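Local coordinates for protein TRAP dicarboxylate transporter-DctP subunit (Rhodobacter sphaeroides, PDB 4PE3) that probably captures a small organic acid, perhaps a dicarboxylate, in the periplasm and hands it to the membrane part of a TRAP transporter, at residues His31-Gln36 and Leu88-Ile93; Leu144-Val149 and Glu244-Lys249; Leu48-Ala53 and Ile66-Val71; Asp54-Leu59 and Thr264-Ile269. All blocks are in the same frame, centred on the assembly; numbering follows the deposited sequence. Where two conformers were deposited one is given.

Contact 1: residues His31-Gln36 and Leu88-Ile93; sequences HHFRFQ and LIDGHI. With ZN (zinc ion), chain G.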
# COMPACT_ATOMS: atom_id res chain seq x y z
N HIS A 31 -17.05 -13.35 21.97
CA HIS A 31 -17.06 -13.40 20.52
C HIS A 31 -15.75 -13.93 20.00
O HIS A 31 -14.69 -13.57 20.51
CB HIS A 31 -17.29 -12.01 19.93
CG HIS A 31 -18.50 -11.32 20.47
ND1 HIS A 31 -19.74 -11.42 19.88
CD2 HIS A 31 -18.66 -10.52 21.55
CE1 HIS A 31 -20.61 -10.71 20.57
NE2 HIS A 31 -19.98 -10.15 21.59
N HIS A 32 -15.82 -14.76 18.97
CA HIS A 32 -14.65 -15.36 18.36
C HIS A 32 -14.75 -15.15 16.85
O HIS A 32 -15.65 -15.69 16.20
CB HIS A 32 -14.59 -16.84 18.72
CG HIS A 32 -14.68 -17.09 20.20
ND1 HIS A 32 -13.58 -17.05 21.03
CD2 HIS A 32 -15.74 -17.38 20.99
CE1 HIS A 32 -13.96 -17.30 22.27
NE2 HIS A 32 -15.27 -17.51 22.27
N PHE A 33 -13.85 -14.34 16.29
CA PHE A 33 -13.93 -13.99 14.87
C PHE A 33 -12.70 -14.48 14.11
O PHE A 33 -11.57 -14.13 14.44
CB PHE A 33 -13.96 -12.47 14.69
CG PHE A 33 -15.14 -11.79 15.35
CD1 PHE A 33 -16.43 -12.29 15.24
CD2 PHE A 33 -14.93 -10.62 16.06
CE1 PHE A 33 -17.49 -11.61 15.84
CE2 PHE A 33 -15.99 -9.96 16.66
CZ PHE A 33 -17.25 -10.46 16.55
N ARG A 34 -12.94 -15.21 13.03
CA ARG A 34 -11.87 -15.75 12.19
C ARG A 34 -11.59 -14.80 11.02
O ARG A 34 -12.50 -14.47 10.24
CB ARG A 34 -12.30 -17.12 11.67
CG ARG A 34 -13.10 -17.92 12.69
CD ARG A 34 -13.89 -19.01 12.01
NE ARG A 34 -13.05 -20.14 11.65
CZ ARG A 34 -13.09 -20.79 10.50
NH1 ARG A 34 -13.94 -20.44 9.54
NH2 ARG A 34 -12.27 -21.82 10.30
N PHE A 35 -10.34 -14.34 10.93
CA PHE A 35 -9.90 -13.45 9.88
C PHE A 35 -8.89 -14.13 8.99
O PHE A 35 -7.97 -14.77 9.49
CB PHE A 35 -9.20 -12.24 10.50
CG PHE A 35 -10.12 -11.15 10.90
CD1 PHE A 35 -11.09 -11.35 11.86
CD2 PHE A 35 -9.98 -9.89 10.34
CE1 PHE A 35 -11.92 -10.32 12.24
CE2 PHE A 35 -10.82 -8.86 10.72
CZ PHE A 35 -11.79 -9.08 11.66
N GLN A 36 -9.04 -14.03 7.68
CA GLN A 36 -8.07 -14.55 6.76
C GLN A 36 -7.16 -13.45 6.21
O GLN A 36 -7.63 -12.38 5.80
CB GLN A 36 -8.73 -15.27 5.61
CG GLN A 36 -7.72 -16.06 4.83
CD GLN A 36 -8.32 -16.91 3.76
OE1 GLN A 36 -8.90 -17.97 4.04
NE2 GLN A 36 -8.21 -16.46 2.51
N LEU A 88 -18.68 -17.72 6.50
CA LEU A 88 -17.67 -18.77 6.40
C LEU A 88 -16.35 -18.35 7.09
O LEU A 88 -15.66 -19.15 7.71
CB LEU A 88 -17.44 -19.11 4.93
CG LEU A 88 -16.34 -20.13 4.63
CD1 LEU A 88 -16.60 -21.44 5.38
CD2 LEU A 88 -16.27 -20.37 3.13
N ILE A 89 -16.00 -17.07 6.94
CA ILE A 89 -15.00 -16.44 7.79
C ILE A 89 -15.66 -15.14 8.27
O ILE A 89 -16.77 -14.80 7.82
CB ILE A 89 -13.69 -16.13 7.04
CG1 ILE A 89 -13.95 -15.20 5.85
CG2 ILE A 89 -13.01 -17.41 6.57
CD1 ILE A 89 -12.66 -14.81 5.13
N ASP A 90 -15.04 -14.44 9.21
CA ASP A 90 -15.62 -13.23 9.79
C ASP A 90 -14.95 -11.93 9.36
O ASP A 90 -15.55 -10.86 9.50
CB ASP A 90 -15.60 -13.33 11.31
CG ASP A 90 -16.37 -14.51 11.82
OD1 ASP A 90 -17.57 -14.65 11.49
OD2 ASP A 90 -15.78 -15.35 12.52
N GLY A 91 -13.73 -11.99 8.86
CA GLY A 91 -13.07 -10.80 8.37
C GLY A 91 -11.87 -11.16 7.54
O GLY A 91 -11.56 -12.34 7.30
N HIS A 92 -11.18 -10.12 7.07
CA HIS A 92 -9.91 -10.29 6.36
C HIS A 92 -8.95 -9.16 6.62
O HIS A 92 -9.34 -8.07 7.06
CB HIS A 92 -10.11 -10.52 4.84
CG HIS A 92 -10.75 -9.38 4.09
ND1 HIS A 92 -11.33 -9.58 2.86
CD2 HIS A 92 -10.83 -8.05 4.34
CE1 HIS A 92 -11.78 -8.43 2.39
NE2 HIS A 92 -11.50 -7.49 3.28
N ILE A 93 -7.68 -9.46 6.38
CA ILE A 93 -6.63 -8.45 6.35
C ILE A 93 -6.00 -8.67 4.99
O ILE A 93 -5.28 -9.65 4.79
CB ILE A 93 -5.60 -8.64 7.48
CG1 ILE A 93 -6.27 -8.64 8.86
CG2 ILE A 93 -4.55 -7.53 7.39
CD1 ILE A 93 -5.33 -8.83 10.03
ZN ZN G . -21.18 -9.32 23.01
O HOH W 1 -22.58 -10.66 23.81
O HOH W 2 -21.74 -7.44 22.15
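Leu88 O meets the Arg34 guanidinium at its edge, in the plane of the group and 2.8 Å from NH1; a bend at chi3 (77°) turns the arginine's end to this carbonyl. Next along the chain, Ile89 lays its CD1 methyl against Gln36 CB. Asp90 reaches across to the first strand, where its OD2 accepts Arg34 N at 2.9 Å through the anti lone pair in a nearly straight bond (166°). In return, Arg34 O is gripped by two donors, Asp90 N at 2.7 Å in the carbonyl plane and Gly91 N tilted out of it. From Gly91 onward the pairing is that of parallel strands, 32-37 beside 91-95 within the five-stranded sheet of one α/β lobe; just before the first of these strands, a zinc ion is bound by His31 NE2 and two waters. Gly91 CA sits over the centre of the Phe35 ring as a CH-pi contact, 3.7 Å from the centroid, and Gly91 O accepts Gln36 N. His92 brings CB to within 3.2 Å of Gln36 O, while its imidazole ND1 is hydrogen-bonded to Thr80. Ile93 N then donates to Gln36 O at 3.0 Å, and Ile93 CG1 lies obliquely to the Phe35 ring, 4.2 Å from CD2.

Contact 2: residues Leu144-Val149 and Glu244-Lys249; sequences LQFIGV and EVSMNK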
# COMPACT_ATOMS: atom_id res chain seq x y z
N LEU A 144 -19.54 -5.92 4.24
CA LEU A 144 -18.34 -5.72 5.06
C LEU A 144 -18.32 -4.34 5.72
O LEU A 144 -18.84 -3.37 5.16
CB LEU A 144 -17.08 -5.86 4.22
CG LEU A 144 -16.54 -7.25 3.94
CD1 LEU A 144 -17.53 -8.15 3.27
CD2 LEU A 144 -15.29 -7.12 3.08
N GLN A 145 -17.74 -4.27 6.90
CA GLN A 145 -17.41 -3.02 7.55
C GLN A 145 -15.90 -2.86 7.49
O GLN A 145 -15.16 -3.78 7.85
CB GLN A 145 -17.84 -3.04 9.01
CG GLN A 145 -17.56 -1.73 9.69
CD GLN A 145 -18.46 -0.62 9.19
OE1 GLN A 145 -19.45 -0.85 8.48
NE2 GLN A 145 -18.11 0.62 9.54
N PHE A 146 -15.42 -1.71 7.01
CA PHE A 146 -13.98 -1.36 7.01
C PHE A 146 -13.62 -0.88 8.40
O PHE A 146 -14.21 0.06 8.91
CB PHE A 146 -13.71 -0.27 5.96
CG PHE A 146 -12.30 0.25 5.98
CD1 PHE A 146 -11.28 -0.51 5.46
CD2 PHE A 146 -12.01 1.50 6.49
CE1 PHE A 146 -9.98 -0.03 5.46
CE2 PHE A 146 -10.71 1.98 6.47
CZ PHE A 146 -9.71 1.21 5.97
N ILE A 147 -12.71 -1.58 9.07
CA ILE A 147 -12.27 -1.21 10.41
C ILE A 147 -11.12 -0.20 10.35
O ILE A 147 -11.19 0.85 10.98
CB ILE A 147 -11.84 -2.44 11.22
CG1 ILE A 147 -13.02 -3.39 11.37
CG2 ILE A 147 -11.31 -2.03 12.60
CD1 ILE A 147 -12.63 -4.79 11.79
N GLY A 148 -10.06 -0.53 9.62
CA GLY A 148 -8.95 0.40 9.48
C GLY A 148 -7.92 -0.09 8.49
O GLY A 148 -7.99 -1.19 7.95
N VAL A 149 -6.92 0.77 8.27
CA VAL A 149 -5.96 0.58 7.21
C VAL A 149 -4.60 0.19 7.77
O VAL A 149 -4.24 0.52 8.91
CB VAL A 149 -5.86 1.88 6.34
CG1 VAL A 149 -5.09 2.98 7.06
CG2 VAL A 149 -5.25 1.57 5.02
N GLU A 244 -6.47 -3.52 3.88
CA GLU A 244 -7.64 -3.26 4.69
C GLU A 244 -7.83 -4.32 5.77
O GLU A 244 -7.51 -5.50 5.54
CB GLU A 244 -8.91 -3.23 3.83
CG GLU A 244 -9.26 -4.56 3.14
CD GLU A 244 -10.52 -4.46 2.31
OE1 GLU A 244 -10.42 -4.19 1.10
OE2 GLU A 244 -11.64 -4.67 2.87
N VAL A 245 -8.31 -3.88 6.93
CA VAL A 245 -8.80 -4.77 7.98
C VAL A 245 -10.30 -4.51 8.03
O VAL A 245 -10.73 -3.40 8.35
CB VAL A 245 -8.17 -4.45 9.36
CG1 VAL A 245 -8.69 -5.35 10.43
CG2 VAL A 245 -6.65 -4.58 9.28
N SER A 246 -11.06 -5.53 7.66
CA SER A 246 -12.51 -5.41 7.51
C SER A 246 -13.19 -6.68 8.00
O SER A 246 -12.57 -7.75 8.01
CB SER A 246 -12.86 -5.21 6.04
OG SER A 246 -12.17 -4.09 5.51
N MSE A 247 -14.47 -6.59 8.36
CA MSE A 247 -15.17 -7.75 8.89
C MSE A 247 -16.63 -7.73 8.51
O MSE A 247 -17.14 -6.73 7.95
CB MSE A 247 -15.00 -7.84 10.40
CG MSE A 247 -15.85 -6.90 11.24
SE MSE A 247 -15.76 -7.36 13.14
CE MSE A 247 -16.79 -8.99 13.02
N ASN A 248 -17.31 -8.81 8.82
CA ASN A 248 -18.71 -8.94 8.55
C ASN A 248 -19.47 -7.80 9.18
O ASN A 248 -19.36 -7.56 10.37
CB ASN A 248 -19.20 -10.27 9.13
CG ASN A 248 -20.70 -10.47 8.90
OD1 ASN A 248 -21.54 -9.89 9.57
ND2 ASN A 248 -21.00 -11.27 7.90
N LYS A 249 -20.26 -7.07 8.40
CA LYS A 249 -20.88 -5.86 8.91
C LYS A 249 -22.02 -6.13 9.90
O LYS A 249 -22.15 -5.43 10.90
CB LYS A 249 -21.40 -5.02 7.78
CG LYS A 249 -21.99 -3.68 8.26
CD LYS A 249 -22.23 -2.75 7.15
CE LYS A 249 -22.97 -1.57 7.65
NZ LYS A 249 -22.27 -0.90 8.77
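Val245 O receives both Ile147 N, at 2.8 Å, and Gly148 N, at 3.2 Å, which makes this a classic beta bulge in the antiparallel pairing of strand 144-150 with strand 243-248. Both donors approach in the carbonyl plane. The extra residue shifts the register by one: Phe146 still pairs with Ser246, but Gly148 pairs with Val245, whose N returns a bond to Gly148 O. On the other side of the bulge, Gln145 and Met247 form a hydrogen-bonded pair, each N donating to the other's O.

Side chains fill in around this ladder. Ile147 CD1 rests 3.9 Å from CG of Met247, a selenomethionine, and also touches Val245 CG1. With CG anti to the backbone N (chi1 174°), Phe146 carries its ring to where Gly148 N lies over the middle of one face and Glu244 CB comes in at the edge, 3.7 Å from CE1. Ser246 OG donates to Glu244 OE2 at 2.8 Å, meeting that oxygen on its anti side.

Farther out, Glu244 is positioned by Thr96 at OE1 and by His92 at OE2. An acetate, probably from the crystallisation liquor, lies about 3 Å from its side chain. Asn248 OD1 caps Lys251 N where the following helix begins. The remaining direct bond between the segments starts just past that N-cap residue: the Lys249 chain runs back to the first strand, and NZ donates to Gln145 OE1 at 2.8 Å from above the amide plane, 40° out of it.

Contact 3: residues Leu48-Ala53 and Ile66-Val71; sequences LQHVFA and IELMPV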
# COMPACT_ATOMS: atom_id res chain seq x y z
N LEU A 48 3.34 -9.72 11.82
CA LEU A 48 2.94 -8.44 12.39
C LEU A 48 1.43 -8.39 12.62
O LEU A 48 0.96 -7.72 13.55
CB LEU A 48 3.40 -7.27 11.49
CG LEU A 48 4.89 -6.91 11.61
CD1 LEU A 48 5.40 -6.08 10.41
CD2 LEU A 48 5.14 -6.16 12.89
N GLN A 49 0.68 -9.10 11.78
CA GLN A 49 -0.77 -9.12 11.93
C GLN A 49 -1.22 -9.79 13.23
O GLN A 49 -2.34 -9.55 13.70
CB GLN A 49 -1.41 -9.76 10.70
CG GLN A 49 -1.31 -8.88 9.48
CD GLN A 49 -1.54 -9.62 8.20
OE1 GLN A 49 -2.02 -10.74 8.18
NE2 GLN A 49 -1.17 -9.00 7.09
N HIS A 50 -0.36 -10.62 13.84
CA HIS A 50 -0.69 -11.17 15.15
C HIS A 50 -0.96 -10.03 16.16
O HIS A 50 -1.68 -10.23 17.14
CB HIS A 50 0.43 -12.00 15.76
CG HIS A 50 0.68 -13.33 15.13
ND1 HIS A 50 -0.27 -14.32 14.98
CD2 HIS A 50 1.85 -13.87 14.72
CE1 HIS A 50 0.31 -15.41 14.47
NE2 HIS A 50 1.59 -15.15 14.29
N VAL A 51 -0.34 -8.87 15.96
CA VAL A 51 -0.56 -7.74 16.87
C VAL A 51 -2.04 -7.35 16.92
O VAL A 51 -2.55 -7.05 17.99
CB VAL A 51 0.34 -6.54 16.51
CG1 VAL A 51 0.05 -5.34 17.41
CG2 VAL A 51 1.80 -6.95 16.63
N PHE A 52 -2.71 -7.39 15.78
CA PHE A 52 -4.14 -7.08 15.77
C PHE A 52 -4.90 -8.06 16.64
O PHE A 52 -5.64 -7.66 17.54
CB PHE A 52 -4.69 -7.10 14.35
CG PHE A 52 -6.18 -6.93 14.27
CD1 PHE A 52 -6.81 -5.80 14.79
CD2 PHE A 52 -6.95 -7.89 13.64
CE1 PHE A 52 -8.20 -5.65 14.70
CE2 PHE A 52 -8.34 -7.74 13.54
CZ PHE A 52 -8.95 -6.63 14.06
N ALA A 53 -4.70 -9.35 16.39
CA ALA A 53 -5.40 -10.35 17.17
C ALA A 53 -5.08 -10.22 18.66
O ALA A 53 -5.97 -10.25 19.51
CB ALA A 53 -5.06 -11.75 16.67
N ILE A 66 -9.59 -12.99 18.07
CA ILE A 66 -9.42 -13.03 16.64
C ILE A 66 -8.55 -14.23 16.33
O ILE A 66 -7.47 -14.38 16.90
CB ILE A 66 -8.67 -11.79 16.11
CG1 ILE A 66 -9.40 -10.49 16.45
CG2 ILE A 66 -8.43 -11.88 14.60
CD1 ILE A 66 -10.79 -10.38 15.85
N GLU A 67 -9.03 -15.09 15.44
CA GLU A 67 -8.22 -16.18 14.92
C GLU A 67 -7.68 -15.79 13.56
O GLU A 67 -8.44 -15.66 12.60
CB GLU A 67 -9.07 -17.43 14.81
CG GLU A 67 -8.29 -18.64 14.41
CD GLU A 67 -8.92 -19.90 14.92
OE1 GLU A 67 -8.15 -20.81 15.28
OE2 GLU A 67 -10.17 -19.99 14.97
N LEU A 68 -6.36 -15.60 13.46
CA LEU A 68 -5.73 -15.17 12.23
C LEU A 68 -5.28 -16.37 11.38
O LEU A 68 -4.50 -17.19 11.83
CB LEU A 68 -4.51 -14.29 12.58
CG LEU A 68 -3.68 -13.75 11.42
CD1 LEU A 68 -4.45 -12.69 10.66
CD2 LEU A 68 -2.32 -13.23 11.95
N MSE A 69 -5.75 -16.44 10.14
CA MSE A 69 -5.50 -17.60 9.29
C MSE A 69 -4.74 -17.17 8.04
O MSE A 69 -5.09 -16.19 7.41
CB MSE A 69 -6.83 -18.24 8.91
CG MSE A 69 -7.64 -18.71 10.11
SE MSE A 69 -9.47 -19.24 9.66
CE MSE A 69 -10.02 -17.65 8.69
N PRO A 70 -3.70 -17.91 7.66
CA PRO A 70 -2.95 -17.51 6.46
C PRO A 70 -3.80 -17.54 5.19
O PRO A 70 -4.86 -18.17 5.14
CB PRO A 70 -1.83 -18.56 6.36
CG PRO A 70 -1.83 -19.28 7.64
CD PRO A 70 -3.14 -19.10 8.31
N VAL A 71 -3.33 -16.83 4.17
CA VAL A 71 -4.02 -16.76 2.89
C VAL A 71 -4.37 -18.15 2.38
O VAL A 71 -3.56 -19.07 2.44
CB VAL A 71 -3.16 -15.99 1.87
CG1 VAL A 71 -1.87 -16.73 1.61
CG2 VAL A 71 -3.97 -15.73 0.59
O HOH W 3 -7.47 -12.57 19.80
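Leu68, Ile66 and Ala53 bury the most surface here, two branched side chains from a strand meeting the small methyl of a helix. The Leu68 side chain sets out toward helix 44-59. With CG opposite its own backbone N (chi1 179°), it pushes outward and inserts CD2 beside the helix, 3.8 Å from Gln49 CB and equally far from His50 N. The other methyl, CD1, passes 4.0 Å from Gln49 OE1, an oxygen engaged by Ser37. CD2 also nears the His50 ring obliquely, and both the glutamine and the histidine lie at about a right angle to the leucine.

One turn farther along the helix, Ala53 faces Ile66. Their CB atoms are 3.7 Å apart, and Ala53 CB also comes to 3.6 Å from Ile66 O, which goes with the close approach of helix and strand backbone here. Ile66 extends CG1 to the neighbouring Phe52, reaching CE2 at 4.1 Å. The helical and strand segments run nearly antiparallel (160°), their axes 8.4 Å apart at the closest, as expected for a beta-alpha-beta crossover in which helix 44-59 links the adjacent parallel strands 32-37 and 65-69 and covers one face of the sheet.

No direct hydrogen bond spans the two segments. A single water instead joins the backbones, donating to Ala53 O at 2.8 Å and accepting from Ile66 N. The contact therefore relies mainly on the fit of hydrocarbon surfaces, while the water supplies a directional link where the two backbones come nearest, at Ala53 and Ile66.

Contact 4: residues Asp54-Leu59 and Thr264-Ile269; sequences DKVKEL and TEAQKI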
# COMPACT_ATOMS: atom_id res chain seq x y z
N ASP A 54 -3.80 -10.06 18.98
CA ASP A 54 -3.37 -10.01 20.38
C ASP A 54 -3.92 -8.80 21.12
O ASP A 54 -4.29 -8.88 22.30
CB ASP A 54 -1.83 -10.04 20.47
CG ASP A 54 -1.25 -11.40 20.09
OD1 ASP A 54 -2.00 -12.40 20.15
OD2 ASP A 54 -0.05 -11.48 19.75
N LYS A 55 -3.99 -7.66 20.44
CA LYS A 55 -4.46 -6.44 21.07
C LYS A 55 -5.98 -6.44 21.21
O LYS A 55 -6.50 -5.83 22.14
CB LYS A 55 -3.97 -5.21 20.30
CG LYS A 55 -2.47 -4.98 20.41
CD LYS A 55 -2.05 -4.80 21.86
CE LYS A 55 -0.55 -4.77 22.02
NZ LYS A 55 -0.18 -4.62 23.45
N VAL A 56 -6.68 -7.11 20.31
CA VAL A 56 -8.13 -7.24 20.46
C VAL A 56 -8.40 -8.01 21.75
O VAL A 56 -9.21 -7.59 22.57
CB VAL A 56 -8.79 -7.93 19.25
CG1 VAL A 56 -10.23 -8.31 19.55
CG2 VAL A 56 -8.72 -7.04 18.01
N LYS A 57 -7.69 -9.11 21.95
CA LYS A 57 -7.90 -9.91 23.16
C LYS A 57 -7.51 -9.13 24.42
O LYS A 57 -8.23 -9.17 25.41
CB LYS A 57 -7.09 -11.20 23.07
CG LYS A 57 -7.22 -12.09 24.29
CD LYS A 57 -6.33 -13.32 24.13
CE LYS A 57 -7.13 -14.60 24.15
NZ LYS A 57 -7.60 -14.94 25.52
N GLU A 58 -6.39 -8.42 24.37
CA GLU A 58 -5.93 -7.66 25.52
C GLU A 58 -6.88 -6.52 25.89
O GLU A 58 -7.27 -6.37 27.06
CB GLU A 58 -4.53 -7.09 25.26
CG GLU A 58 -3.40 -8.05 25.59
CD GLU A 58 -2.05 -7.57 25.08
OE1 GLU A 58 -1.95 -6.39 24.68
OE2 GLU A 58 -1.10 -8.37 25.08
N LEU A 59 -7.27 -5.72 24.90
CA LEU A 59 -8.05 -4.52 25.14
C LEU A 59 -9.45 -4.87 25.61
O LEU A 59 -10.04 -4.11 26.39
CB LEU A 59 -8.12 -3.66 23.86
CG LEU A 59 -6.93 -2.71 23.62
CD1 LEU A 59 -5.61 -3.41 23.82
CD2 LEU A 59 -7.00 -2.09 22.23
N THR A 264 -11.23 -1.13 17.00
CA THR A 264 -10.63 -0.08 16.18
C THR A 264 -9.28 0.31 16.79
O THR A 264 -8.30 0.52 16.07
CB THR A 264 -11.58 1.13 16.10
OG1 THR A 264 -12.76 0.74 15.38
CG2 THR A 264 -10.93 2.27 15.39
N GLU A 265 -9.22 0.36 18.11
CA GLU A 265 -7.99 0.71 18.80
C GLU A 265 -6.91 -0.35 18.54
O GLU A 265 -5.76 -0.01 18.24
CB GLU A 265 -8.25 0.85 20.30
CG GLU A 265 -7.08 1.39 21.10
CD GLU A 265 -7.40 1.55 22.58
OE1 GLU A 265 -6.45 1.82 23.35
OE2 GLU A 265 -8.59 1.41 22.98
N ALA A 266 -7.29 -1.62 18.66
CA ALA A 266 -6.37 -2.72 18.38
C ALA A 266 -5.81 -2.63 16.97
O ALA A 266 -4.62 -2.86 16.74
CB ALA A 266 -7.06 -4.08 18.60
N GLN A 267 -6.68 -2.31 16.03
CA GLN A 267 -6.28 -2.18 14.63
C GLN A 267 -5.27 -1.06 14.47
O GLN A 267 -4.29 -1.22 13.72
CB GLN A 267 -7.52 -1.94 13.74
CG GLN A 267 -7.25 -2.16 12.25
CD GLN A 267 -6.48 -1.02 11.62
OE1 GLN A 267 -6.63 0.14 11.99
NE2 GLN A 267 -5.63 -1.36 10.67
N LYS A 268 -5.51 0.06 15.14
CA LYS A 268 -4.61 1.21 15.08
C LYS A 268 -3.24 0.83 15.65
O LYS A 268 -2.20 1.23 15.13
CB LYS A 268 -5.20 2.38 15.87
CG LYS A 268 -4.38 3.65 15.85
CD LYS A 268 -4.33 4.24 14.45
CE LYS A 268 -3.54 5.52 14.43
NZ LYS A 268 -3.44 6.06 13.06
N ILE A 269 -3.24 0.04 16.72
CA ILE A 269 -1.98 -0.40 17.31
C ILE A 269 -1.23 -1.31 16.34
O ILE A 269 -0.02 -1.15 16.14
CB ILE A 269 -2.20 -1.12 18.65
CG1 ILE A 269 -2.69 -0.12 19.70
CG2 ILE A 269 -0.91 -1.78 19.13
CD1 ILE A 269 -3.30 -0.81 20.93
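Leu59 CD2 covers one face of the Glu265 carboxylate, 3.7 Å from CD and at similar distances from both oxygens, the extended glutamate chain crossing the leucine at a slant. On its own helix, Glu58 OE1 takes Lys55 NZ through the syn lone pair in a salt bridge of 2.8 Å. That bridge draws the lysine's charged end away from the helix opposite, while the aliphatic part remains in the interface. Lys55 CB meets Ala266 CB at 3.7 Å, and CG lies 3.8 Å from Ile269 CG2, the two side chains crossing at about a right angle. A bend at chi2 (-59°) helps to carry NZ back to Glu58.

Ala266 is the hub of the interface. Its methyl is pressed against Val56 CG2 at 3.4 Å, tighter than usual van der Waals contact, and Leu59 CD2 approaches its backbone N at 3.6 Å. The same leucine methyl reaches Ile269 CD1 at 4.1 Å, closing an apolar strip between the helices. Toward the sheet, Val56 also touches Ile66 of strand 65-69, tying the strip to that strand.

The small side chain of Ala266 is consistent with the close approach of the two segment axes, 8.3 Å. They run in broadly opposite senses, at 139°. This is close helix-helix packing over the sheet of an α/β lobe, with the end of helix 44-59 set against the long helix 257-291, an element characteristic of TRAP-type solute-binding proteins.

All four contacts lie in one lobe of the protein. Contacts 1 and 2, centres about 10 Å apart, build the same five-stranded sheet, with strands 91-95 and 243-248 side by side between them. Contact 3, its centre about 9 Å from that of contact 1, lays helix 44-59 on that sheet, and contact 4, its centre about 11 Å from that of contact 3, packs the same helix against helix 257-291. Contacts 3 and 4 interlock along the chain, whereas contact 1 is complete before contact 2 begins. Gln267, on the long helix, donates to Val149 O and so joins contact 4 to contact 2. Segments remote in sequence are thereby assembled into a layered α/β lobe, consistent with a solute-binding architecture.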